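Local atomic coordinates of putative nucleoprotein (Infectious salmon anemia virus, PDB entry 4EWC), a protein that coats the negative-strand viral RNA genome, protecting it from nucleases and forming the ribonucleoprotein that is copied in transcription and replication. Residues A[68-80]-A[95-107]. Sequence-based numbering, arbitrary orientation.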
# COMPACT_ATOMS: atom_id res chain seq x y z
N VAL A 68 -7.40 20.44 21.67
CA VAL A 68 -7.39 19.04 22.11
C VAL A 68 -7.00 18.87 23.59
O VAL A 68 -7.63 18.10 24.30
CB VAL A 68 -6.50 18.14 21.19
CG1 VAL A 68 -6.86 16.67 21.34
CG2 VAL A 68 -6.66 18.56 19.73
N TYR A 69 -5.98 19.59 24.06
CA TYR A 69 -5.52 19.41 25.45
C TYR A 69 -6.29 20.21 26.50
O TYR A 69 -6.16 21.44 26.59
CB TYR A 69 -4.01 19.70 25.61
CG TYR A 69 -3.51 19.44 27.02
CD1 TYR A 69 -3.38 18.14 27.50
CD2 TYR A 69 -3.18 20.49 27.87
CE1 TYR A 69 -2.94 17.90 28.79
CE2 TYR A 69 -2.72 20.25 29.15
CZ TYR A 69 -2.61 18.95 29.61
OH TYR A 69 -2.16 18.70 30.90
N VAL A 70 -7.07 19.51 27.32
CA VAL A 70 -7.93 20.19 28.29
C VAL A 70 -7.23 20.66 29.57
O VAL A 70 -7.67 21.61 30.20
CB VAL A 70 -9.17 19.36 28.63
CG1 VAL A 70 -10.16 20.18 29.44
CG2 VAL A 70 -9.82 18.87 27.35
N ASP A 71 -6.13 20.01 29.94
CA ASP A 71 -5.36 20.41 31.11
C ASP A 71 -6.07 20.10 32.41
O ASP A 71 -7.27 19.88 32.44
CB ASP A 71 -4.92 21.89 31.06
N LYS A 72 -5.30 20.11 33.50
CA LYS A 72 -5.74 19.53 34.76
C LYS A 72 -6.80 20.35 35.47
O LYS A 72 -7.89 19.85 35.75
CB LYS A 72 -4.55 19.32 35.70
N LYS A 73 -6.48 21.60 35.77
CA LYS A 73 -7.41 22.44 36.52
C LYS A 73 -8.75 22.57 35.80
O LYS A 73 -9.81 22.51 36.43
CB LYS A 73 -6.80 23.82 36.78
N ILE A 74 -8.72 22.71 34.48
CA ILE A 74 -9.95 22.82 33.71
C ILE A 74 -10.72 21.50 33.63
O ILE A 74 -11.94 21.50 33.51
CB ILE A 74 -9.70 23.37 32.29
N ARG A 75 -10.00 20.38 33.69
CA ARG A 75 -10.67 19.08 33.62
C ARG A 75 -11.31 18.71 34.95
O ARG A 75 -12.33 18.04 34.99
CB ARG A 75 -9.72 17.98 33.14
CG ARG A 75 -8.73 17.47 34.17
CD ARG A 75 -8.01 16.24 33.69
NE ARG A 75 -7.04 16.53 32.64
CZ ARG A 75 -5.72 16.53 32.80
NH1 ARG A 75 -5.20 16.26 33.99
NH2 ARG A 75 -4.93 16.80 31.78
N LYS A 76 -10.70 19.18 36.04
CA LYS A 76 -11.24 18.97 37.38
C LYS A 76 -12.50 19.81 37.60
O LYS A 76 -13.47 19.36 38.21
CB LYS A 76 -10.19 19.33 38.44
N PHE A 77 -12.48 21.04 37.08
CA PHE A 77 -13.62 21.95 37.19
C PHE A 77 -14.77 21.52 36.29
O PHE A 77 -15.94 21.67 36.64
CB PHE A 77 -13.19 23.38 36.86
N LEU A 78 -14.42 21.00 35.11
CA LEU A 78 -15.43 20.54 34.17
C LEU A 78 -16.04 19.19 34.59
O LEU A 78 -17.19 18.89 34.27
CB LEU A 78 -14.85 20.46 32.75
N GLU A 79 -15.26 18.38 35.31
CA GLU A 79 -15.76 17.10 35.81
C GLU A 79 -16.57 17.28 37.10
O GLU A 79 -17.67 16.75 37.21
CB GLU A 79 -14.61 16.11 36.02
N GLU A 80 -16.01 18.02 38.05
CA GLU A 80 -16.70 18.36 39.29
C GLU A 80 -18.06 19.03 39.01
O GLU A 80 -19.12 18.41 39.21
CB GLU A 80 -15.83 19.28 40.15
CG GLU A 80 -15.61 18.80 41.57
CD GLU A 80 -14.52 19.59 42.29
N ALA A 95 -15.63 14.38 26.71
CA ALA A 95 -15.10 13.29 27.53
C ALA A 95 -13.95 12.57 26.84
O ALA A 95 -13.10 11.97 27.49
CB ALA A 95 -16.20 12.30 27.91
N ALA A 96 -13.94 12.64 25.51
CA ALA A 96 -12.94 11.95 24.72
C ALA A 96 -11.64 12.73 24.70
O ALA A 96 -10.56 12.19 24.96
CB ALA A 96 -13.45 11.72 23.30
N ALA A 97 -11.74 14.02 24.40
CA ALA A 97 -10.56 14.88 24.36
C ALA A 97 -9.95 15.07 25.75
O ALA A 97 -8.86 15.61 25.88
CB ALA A 97 -10.91 16.22 23.73
N ILE A 98 -10.65 14.60 26.78
CA ILE A 98 -10.09 14.65 28.13
C ILE A 98 -9.49 13.31 28.56
O ILE A 98 -8.57 13.27 29.40
CB ILE A 98 -11.11 15.15 29.18
CG1 ILE A 98 -10.40 15.53 30.48
CG2 ILE A 98 -12.16 14.11 29.46
CD1 ILE A 98 -9.10 16.25 30.23
N GLU A 99 -9.98 12.21 27.98
CA GLU A 99 -9.39 10.89 28.22
C GLU A 99 -8.04 10.82 27.53
O GLU A 99 -7.07 10.30 28.09
CB GLU A 99 -10.31 9.78 27.70
N ARG A 100 -7.98 11.35 26.31
CA ARG A 100 -6.74 11.49 25.57
C ARG A 100 -5.80 12.49 26.24
O ARG A 100 -4.58 12.39 26.09
CB ARG A 100 -7.01 11.92 24.13
N SER A 101 -6.35 13.45 26.98
CA SER A 101 -5.53 14.49 27.60
C SER A 101 -4.82 14.01 28.86
O SER A 101 -3.62 14.25 29.04
CB SER A 101 -6.35 15.76 27.91
OG SER A 101 -6.63 16.49 26.73
N VAL A 102 -5.55 13.33 29.73
CA VAL A 102 -4.93 12.75 30.93
C VAL A 102 -3.99 11.58 30.58
O VAL A 102 -2.96 11.40 31.22
CB VAL A 102 -5.98 12.32 31.97
CG1 VAL A 102 -6.88 11.21 31.42
CG2 VAL A 102 -5.31 11.88 33.27
N GLU A 103 -4.36 10.82 29.55
CA GLU A 103 -3.51 9.78 29.00
C GLU A 103 -2.18 10.40 28.57
O GLU A 103 -1.09 9.89 28.88
CB GLU A 103 -4.18 9.10 27.80
N PHE A 104 -2.28 11.50 27.84
CA PHE A 104 -1.11 12.24 27.41
C PHE A 104 -0.26 12.66 28.62
O PHE A 104 0.97 12.57 28.58
CB PHE A 104 -1.50 13.47 26.58
CG PHE A 104 -0.37 14.44 26.39
CD1 PHE A 104 0.64 14.18 25.46
CD2 PHE A 104 -0.31 15.61 27.14
CE1 PHE A 104 1.70 15.07 25.29
CE2 PHE A 104 0.74 16.50 26.98
CZ PHE A 104 1.75 16.24 26.05
N ASP A 105 -0.91 13.12 29.68
CA ASP A 105 -0.20 13.54 30.89
C ASP A 105 0.64 12.41 31.48
O ASP A 105 1.75 12.64 31.96
CB ASP A 105 -1.18 14.07 31.95
CG ASP A 105 -1.42 15.57 31.84
OD1 ASP A 105 -0.51 16.31 31.38
OD2 ASP A 105 -2.53 16.01 32.22
N ASN A 106 0.10 11.20 31.43
CA ASN A 106 0.80 10.02 31.91
C ASN A 106 1.98 9.64 31.01
O ASN A 106 3.10 9.42 31.49
CB ASN A 106 -0.16 8.83 32.04
CG ASN A 106 -1.19 9.03 33.15
OD1 ASN A 106 -0.96 9.80 34.09
ND2 ASN A 106 -2.33 8.34 33.04
N PHE A 107 1.70 9.57 29.71
CA PHE A 107 2.72 9.36 28.67
C PHE A 107 3.87 10.34 28.83
O PHE A 107 5.03 9.93 28.85
CB PHE A 107 2.08 9.50 27.29
CG PHE A 107 2.94 9.03 26.14
CD1 PHE A 107 3.02 7.69 25.82
CD2 PHE A 107 3.61 9.93 25.36
CE1 PHE A 107 3.78 7.26 24.76
CE2 PHE A 107 4.38 9.50 24.30
CZ PHE A 107 4.46 8.16 24.00
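Arg75 and Tyr69 converge on the carboxylate of Asp105. In the salt bridge, Arg75 NH2 meets Asp105 OD2 at 2.6 Å, nearly end-on to the C-O bond, while NH1 adds a weak hydrogen bond to the same oxygen; the guanidinium and carboxylate planes are turned 71° apart. Tyr69 OH donates to the syn lone pair of Asp105 OD1 (2.9 Å), with ring and carboxylate almost perpendicular. Two side chains thus hold the carboxylate, probably stabilising its charged form.

A second polar link runs through the hydroxyl of the buried Ser101: OG accepts a hydrogen bond from Val70 N (3.1 Å) and donates to Ala97 O one turn back in its own helix.

Ile98 CD1 lies against Val70 CB (3.5 Å) and beside the Arg75 side chain, which, bent at chi3 (72°), sits as a knob among Ile98, Ser101, Val102 and Asp105. Phe104 turns its edge to the Tyr69 ring in an offset edge-to-face pair, centroids 5.8 Å apart; both side chains also touch Lys280 of helix 279-284.

In this surface contact of the N-terminal region, residues 68-70 and Arg75 of the steeply antiparallel helix 72-80 (140°) lie across the first turns of helix 96-114.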